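Phenylacetaldehyde dehydrogenase (Burkholderia cenocepacia, PDB 4O5H) probably catalyses the NAD+-dependent oxidation of phenylacetaldehyde to phenylacetate, as a member of the aldehyde dehydrogenase family. Local coordinates at residues L248-R253 against G270-D275; M33-E38 against Q71-A76; T147-S152 against L199-T204. All blocks are in the same frame, centred on the assembly; numbering follows the deposited sequence.

Contact 1 (L248-R253 against G270-D275); sequences LSRDPR and GHAALD
S249 and R250 meet A272 through aliphatic atoms and one hydroxyl; no ring or guanidinium takes part between 248-253 and 270-275. The flat pairing here is local to 248-253. The guanidinium of R253 meets the D251 carboxylate edge to edge, in its own plane. It grips side-on: R253 NE lies 3.0 Å from D251 OD1, and R253 NH2 lies 2.9 Å from D251 OD2. Both bonds use syn lone pairs and are nearly straight, at 177° and 175°. The anti lone pair of OD1 takes the backbone N of R253 at 2.9 Å, which makes an Asx turn. Three bonds thus hold the carboxylate just past the helix end.

Across the contact, A272 CB points at the end of helix 241-250. It sits 3.6 Å from S249 OG and 4.0 Å from R250 CG. S249 OG is placed between the backbone N and the carbonyl carbon (chi1 72°), and bonds to A246 O. R250 leaves A272 beyond CG. Its chain bends, and the guanidinium makes a salt bridge to E67. R250 O accepts from N276 ND2.

Helices 241-250 and 263-275 probably belong to the Rossmann-type NAD-binding domain, as in other aldehyde dehydrogenases. H271 NE2 bonds to D275 OD1 of the second subunit, and D275 OD1 to H271 NE2 of that subunit; the two H271 ND1 atoms also share a hydrogen bond. The A272 methyl allows close approach, with CA atoms of R250 and A272 5.2 Å apart. With their polar partners in A246 and E67, S249 and R250 offer A272 van der Waals packing.

Contact 2 (M33-E38 against Q71-A76); sequences MLIGAE and QQAVAA
A tight two-residue hairpin turn, between strands 33-35 and 38-40, packs here on helix 67-82 through I35 and G36. The turn from I35 to E38 is of type II'. It is closed by two backbone hydrogen bonds, I35 N to E38 O at 2.9 Å and E38 N to I35 O at 3.1 Å. G36 takes the first corner with positive phi (60°), a conformation that favours glycine.

I35 reaches the helix with its CG2 branch. This methyl is anti to the backbone N and lies over the Q72-A73 peptide. It is 3.8 Å from A73 N and 4.0 Å from Q72 CB. The A73 methyl is a looser neighbour, with its CB 4.4 Å from I35 CG2. Q72 offers only the base of its side chain, because the chain bends at chi2 (-70°) and its amide leads away. One helical turn further on, A76 CB points at the hairpin and lies 3.6 Å from G36 CA. With no side chain on G36, the backbone itself meets that methyl.

N235 joins turn and helix: its OD1 accepts from G36 N, and it also touches A73 and A76.

The contact is van der Waals packing, chiefly of methyls on backbone, with a looser methyl pair at I35 and A73. Small alanines let the helix approach the turn closely. The polar bonds come from the turn's own backbone, from N235, and next to it from L34 with I236.

Contact 3 (T147-S152 against L199-T204); sequences TKIEGS and LATGCT
A200 and T201, in the last turn of helix 187-201, receive I149 from the irregular segment 147-152. The first to be met is A200, whose carbonyl O lies 3.9 Å from I149 CD1. That oxygen also accepts a hydrogen bond from R94 NH2. T201 follows, with CG2 4.0 Å from the same I149 CD1. The two side chains cross at about a right angle. A chi1 of -68° and an extended chi2 (154°) carry I149 CD1 to the helix end. T201 turns its methyl to I149, while OG1 bonds back to the helix at P197 O and A198 O.

G202 then ends the helix in a Schellman motif. Its phi is positive (96°), and its N reaches L199 O at 3.3 Å. C203 packs on P174 and V175 of strand 166-181. T204 enters strand 204-208, which runs parallel to strand 166-181, and its OG1 bonds to A77 O of helix 67-82.

I497 of helix 493-499 touches both I149 and A200. K172 of strand 166-181 lies against I149, and M98 of helix 91-107 packs on A200.

In the fold
Along the chain contact 2 comes first, then contact 3, then contact 1; each closes before the next opens. The centres of contacts 1 and 2 are about 18 Å apart, and that of contact 3 lies about 24 Å from each. Helix 67-82 joins contacts 1 and 2: it carries 71-76, and R253 packs on its V74 and A75. Contact 3 touches neither; its nearest atoms are about 6 Å from contact 2. Strand 204-208 begins in contact 3, and strand 256-260 follows helix 241-250 of contact 1; both pair with 166-181. The contacts thus join helices and loops around one mixed sheet, and contacts 1 and 3 also reach the second subunit, through H271 and D275 and through S152.

Contact 1 (L248-R253 against G270-D275)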
# COMPACT_ATOMS: atom_id res chain seq x y z
N LEU A 248 -18.76 -4.96 -0.73
CA LEU A 248 -17.82 -4.88 0.36
C LEU A 248 -16.71 -3.86 0.03
O LEU A 248 -16.40 -2.99 0.83
CB LEU A 248 -17.23 -6.26 0.63
CG LEU A 248 -16.21 -6.34 1.77
CD1 LEU A 248 -16.78 -5.72 3.06
CD2 LEU A 248 -15.80 -7.79 1.97
N SER A 249 -16.17 -3.96 -1.18
CA SER A 249 -15.09 -3.06 -1.61
C SER A 249 -15.44 -1.58 -1.59
O SER A 249 -14.57 -0.74 -1.31
CB SER A 249 -14.54 -3.45 -3.00
OG SER A 249 -15.46 -3.13 -4.04
N ARG A 250 -16.71 -1.24 -1.85
CA ARG A 250 -17.16 0.14 -1.92
C ARG A 250 -17.62 0.72 -0.59
O ARG A 250 -17.96 1.90 -0.50
CB ARG A 250 -18.38 0.26 -2.85
CG ARG A 250 -18.23 -0.15 -4.28
CD ARG A 250 -19.47 0.31 -5.08
NE ARG A 250 -20.72 -0.27 -4.55
CZ ARG A 250 -21.27 -1.42 -4.97
NH1 ARG A 250 -20.68 -2.12 -5.94
NH2 ARG A 250 -22.39 -1.89 -4.44
N ASP A 251 -17.71 -0.10 0.46
CA ASP A 251 -18.28 0.37 1.70
C ASP A 251 -17.31 1.34 2.35
O ASP A 251 -16.18 0.98 2.60
CB ASP A 251 -18.63 -0.78 2.63
CG ASP A 251 -19.60 -0.38 3.72
OD1 ASP A 251 -19.34 0.59 4.43
OD2 ASP A 251 -20.66 -1.05 3.87
N PRO A 252 -17.74 2.59 2.64
CA PRO A 252 -16.77 3.54 3.20
C PRO A 252 -16.47 3.26 4.65
O PRO A 252 -15.62 3.91 5.23
CB PRO A 252 -17.46 4.92 3.01
CG PRO A 252 -18.94 4.59 2.96
CD PRO A 252 -19.01 3.25 2.25
N ARG A 253 -17.17 2.31 5.27
CA ARG A 253 -16.95 2.01 6.69
C ARG A 253 -15.92 0.93 6.95
O ARG A 253 -15.61 0.66 8.12
CB ARG A 253 -18.26 1.67 7.41
CG ARG A 253 -19.33 2.74 7.28
CD ARG A 253 -20.69 2.18 7.67
NE ARG A 253 -21.07 1.06 6.78
CZ ARG A 253 -22.14 0.27 6.99
NH1 ARG A 253 -22.92 0.43 8.08
NH2 ARG A 253 -22.43 -0.70 6.14
N GLY A 270 -9.55 -2.02 -6.28
CA GLY A 270 -8.72 -0.93 -5.84
C GLY A 270 -9.30 0.44 -6.17
O GLY A 270 -9.18 1.36 -5.36
N HIS A 271 -9.91 0.57 -7.34
CA HIS A 271 -10.53 1.84 -7.69
C HIS A 271 -11.71 2.15 -6.74
O HIS A 271 -11.86 3.28 -6.29
CB HIS A 271 -11.05 1.86 -9.15
CG HIS A 271 -9.99 1.91 -10.20
ND1 HIS A 271 -9.14 2.98 -10.37
CD2 HIS A 271 -9.65 1.01 -11.16
CE1 HIS A 271 -8.29 2.73 -11.35
NE2 HIS A 271 -8.60 1.55 -11.86
N ALA A 272 -12.47 1.14 -6.36
CA ALA A 272 -13.53 1.33 -5.38
C ALA A 272 -12.93 1.75 -4.03
O ALA A 272 -13.44 2.66 -3.36
CB ALA A 272 -14.36 0.05 -5.22
N ALA A 273 -11.88 1.07 -3.62
CA ALA A 273 -11.22 1.39 -2.36
C ALA A 273 -10.69 2.83 -2.34
O ALA A 273 -10.90 3.57 -1.36
CB ALA A 273 -10.06 0.43 -2.12
N LEU A 274 -10.02 3.20 -3.41
CA LEU A 274 -9.41 4.51 -3.48
C LEU A 274 -10.41 5.63 -3.30
O LEU A 274 -10.09 6.66 -2.71
CB LEU A 274 -8.74 4.73 -4.81
CG LEU A 274 -7.25 4.74 -4.84
CD1 LEU A 274 -6.85 5.15 -6.25
CD2 LEU A 274 -6.65 5.75 -3.82
N ASP A 275 -11.61 5.46 -3.83
CA ASP A 275 -12.59 6.51 -3.73
C ASP A 275 -12.98 6.82 -2.31
O ASP A 275 -13.43 7.91 -2.05
CB ASP A 275 -13.78 6.21 -4.61
CG ASP A 275 -13.46 6.49 -6.10
OD1 ASP A 275 -12.63 7.41 -6.40
OD2 ASP A 275 -14.04 5.80 -6.93

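Contact 2 (M33-E38 against Q71-A76)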
# COMPACT_ATOMS: atom_id res chain seq x y z
N MET A 33 -25.08 -17.50 6.72
CA MET A 33 -23.97 -16.55 6.90
C MET A 33 -23.80 -16.22 8.38
O MET A 33 -24.75 -16.32 9.14
CB MET A 33 -24.27 -15.23 6.18
CG MET A 33 -24.40 -15.40 4.71
SD MET A 33 -24.70 -13.86 3.86
CE MET A 33 -26.44 -13.52 4.17
N LEU A 34 -22.63 -15.73 8.75
CA LEU A 34 -22.38 -15.26 10.11
C LEU A 34 -22.32 -13.74 10.11
O LEU A 34 -21.36 -13.15 9.57
CB LEU A 34 -21.07 -15.84 10.63
CG LEU A 34 -20.63 -15.35 12.01
CD1 LEU A 34 -21.68 -15.70 13.04
CD2 LEU A 34 -19.30 -15.97 12.40
N ILE A 35 -23.37 -13.11 10.62
CA ILE A 35 -23.48 -11.66 10.59
C ILE A 35 -23.70 -11.16 12.01
O ILE A 35 -24.79 -11.32 12.58
CB ILE A 35 -24.61 -11.21 9.65
CG1 ILE A 35 -24.26 -11.68 8.25
CG2 ILE A 35 -24.80 -9.69 9.68
CD1 ILE A 35 -25.28 -11.38 7.20
N GLY A 36 -22.66 -10.59 12.58
CA GLY A 36 -22.70 -10.19 13.98
C GLY A 36 -22.97 -11.39 14.87
O GLY A 36 -22.35 -12.44 14.70
N ALA A 37 -23.92 -11.25 15.79
CA ALA A 37 -24.27 -12.29 16.73
C ALA A 37 -25.19 -13.38 16.15
O ALA A 37 -25.48 -14.35 16.84
CB ALA A 37 -24.91 -11.70 17.95
N GLU A 38 -25.59 -13.28 14.89
CA GLU A 38 -26.52 -14.26 14.32
C GLU A 38 -26.03 -15.00 13.10
O GLU A 38 -25.37 -14.42 12.24
CB GLU A 38 -27.82 -13.56 13.95
CG GLU A 38 -28.51 -13.08 15.18
CD GLU A 38 -29.63 -12.09 14.95
OE1 GLU A 38 -29.87 -11.65 13.81
OE2 GLU A 38 -30.27 -11.77 15.98
N GLN A 71 -23.74 -4.73 3.94
CA GLN A 71 -23.83 -3.56 4.82
C GLN A 71 -24.10 -3.93 6.28
O GLN A 71 -23.52 -3.36 7.17
CB GLN A 71 -24.88 -2.59 4.34
CG GLN A 71 -24.41 -1.84 3.11
CD GLN A 71 -25.52 -1.15 2.38
OE1 GLN A 71 -26.70 -1.30 2.69
NE2 GLN A 71 -25.15 -0.37 1.40
N GLN A 72 -24.95 -4.92 6.51
CA GLN A 72 -25.19 -5.40 7.90
C GLN A 72 -23.94 -6.00 8.53
O GLN A 72 -23.68 -5.82 9.71
CB GLN A 72 -26.31 -6.42 7.98
CG GLN A 72 -27.63 -5.81 7.61
CD GLN A 72 -28.16 -4.82 8.65
OE1 GLN A 72 -27.77 -4.83 9.83
NE2 GLN A 72 -28.98 -3.91 8.19
N ALA A 73 -23.21 -6.79 7.76
CA ALA A 73 -21.96 -7.37 8.24
C ALA A 73 -20.90 -6.31 8.59
O ALA A 73 -20.20 -6.42 9.60
CB ALA A 73 -21.39 -8.35 7.22
N VAL A 74 -20.79 -5.30 7.73
CA VAL A 74 -19.89 -4.20 7.97
C VAL A 74 -20.31 -3.43 9.21
O VAL A 74 -19.46 -3.12 10.01
CB VAL A 74 -19.80 -3.30 6.72
CG1 VAL A 74 -19.03 -2.02 7.03
CG2 VAL A 74 -19.08 -4.07 5.56
N ALA A 75 -21.62 -3.21 9.37
CA ALA A 75 -22.13 -2.53 10.57
C ALA A 75 -21.74 -3.31 11.83
O ALA A 75 -21.31 -2.69 12.80
CB ALA A 75 -23.62 -2.32 10.49
N ALA A 76 -21.82 -4.64 11.79
CA ALA A 76 -21.45 -5.47 12.93
C ALA A 76 -19.96 -5.38 13.23
O ALA A 76 -19.57 -5.29 14.39
CB ALA A 76 -21.88 -6.91 12.71

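Contact 3 (T147-S152 against L199-T204)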
# COMPACT_ATOMS: atom_id res chain seq x y z
N THR A 147 1.18 -10.39 21.08
CA THR A 147 1.82 -9.80 22.24
C THR A 147 3.14 -9.10 21.93
O THR A 147 3.77 -8.60 22.85
CB THR A 147 2.08 -10.87 23.33
OG1 THR A 147 2.62 -12.04 22.73
CG2 THR A 147 0.73 -11.24 24.02
N LYS A 148 3.53 -9.03 20.65
CA LYS A 148 4.86 -8.60 20.26
C LYS A 148 4.86 -7.50 19.20
O LYS A 148 5.85 -7.31 18.48
CB LYS A 148 5.62 -9.81 19.78
CG LYS A 148 5.81 -10.86 20.87
CD LYS A 148 6.31 -12.16 20.32
CE LYS A 148 6.29 -13.27 21.38
NZ LYS A 148 4.90 -13.65 21.75
N ILE A 149 3.76 -6.77 19.09
CA ILE A 149 3.70 -5.66 18.14
C ILE A 149 4.32 -4.45 18.86
O ILE A 149 3.83 -4.07 19.91
CB ILE A 149 2.28 -5.39 17.72
CG1 ILE A 149 1.79 -6.58 16.89
CG2 ILE A 149 2.17 -4.13 16.86
CD1 ILE A 149 0.31 -6.76 16.93
N GLU A 150 5.41 -3.89 18.32
CA GLU A 150 6.15 -2.85 19.00
C GLU A 150 6.26 -1.59 18.16
O GLU A 150 6.46 -1.67 16.99
CB GLU A 150 7.50 -3.35 19.47
CG GLU A 150 7.33 -4.46 20.48
CD GLU A 150 8.61 -4.99 21.09
OE1 GLU A 150 9.74 -4.57 20.68
OE2 GLU A 150 8.48 -5.92 21.96
N GLY A 151 5.99 -0.42 18.77
CA GLY A 151 6.34 0.86 18.15
C GLY A 151 7.77 1.23 18.48
O GLY A 151 8.50 0.40 19.03
N SER A 152 8.18 2.45 18.12
CA SER A 152 9.53 2.94 18.33
C SER A 152 9.58 4.17 19.20
O SER A 152 8.69 5.01 19.13
CB SER A 152 10.15 3.34 17.00
OG SER A 152 10.15 2.26 16.09
N LEU A 199 -6.90 -10.59 13.47
CA LEU A 199 -7.16 -10.90 14.84
C LEU A 199 -5.99 -10.57 15.75
O LEU A 199 -6.17 -10.06 16.86
CB LEU A 199 -7.54 -12.36 14.98
CG LEU A 199 -8.78 -12.82 14.18
CD1 LEU A 199 -9.06 -14.29 14.41
CD2 LEU A 199 -10.00 -12.02 14.59
N ALA A 200 -4.78 -10.85 15.27
CA ALA A 200 -3.58 -10.61 16.07
C ALA A 200 -3.38 -9.14 16.37
O ALA A 200 -2.93 -8.81 17.44
CB ALA A 200 -2.35 -11.14 15.31
N THR A 201 -3.74 -8.27 15.42
CA THR A 201 -3.57 -6.84 15.58
C THR A 201 -4.76 -6.13 16.23
O THR A 201 -4.67 -4.92 16.55
CB THR A 201 -3.30 -6.15 14.23
OG1 THR A 201 -4.34 -6.47 13.31
CG2 THR A 201 -1.99 -6.61 13.67
N GLY A 202 -5.87 -6.82 16.38
CA GLY A 202 -7.05 -6.18 17.00
C GLY A 202 -8.04 -5.62 15.99
O GLY A 202 -8.97 -4.90 16.36
N CYS A 203 -7.87 -5.95 14.73
CA CYS A 203 -8.87 -5.58 13.71
C CYS A 203 -10.17 -6.43 13.86
O CYS A 203 -10.17 -7.44 14.60
CB CYS A 203 -8.29 -5.80 12.32
SG CYS A 203 -6.86 -4.76 11.92
N THR A 204 -11.21 -6.06 13.12
CA THR A 204 -12.36 -6.92 12.90
C THR A 204 -12.48 -7.13 11.42
O THR A 204 -11.82 -6.43 10.64
CB THR A 204 -13.68 -6.33 13.49
OG1 THR A 204 -13.98 -5.08 12.87
CG2 THR A 204 -13.53 -6.15 14.96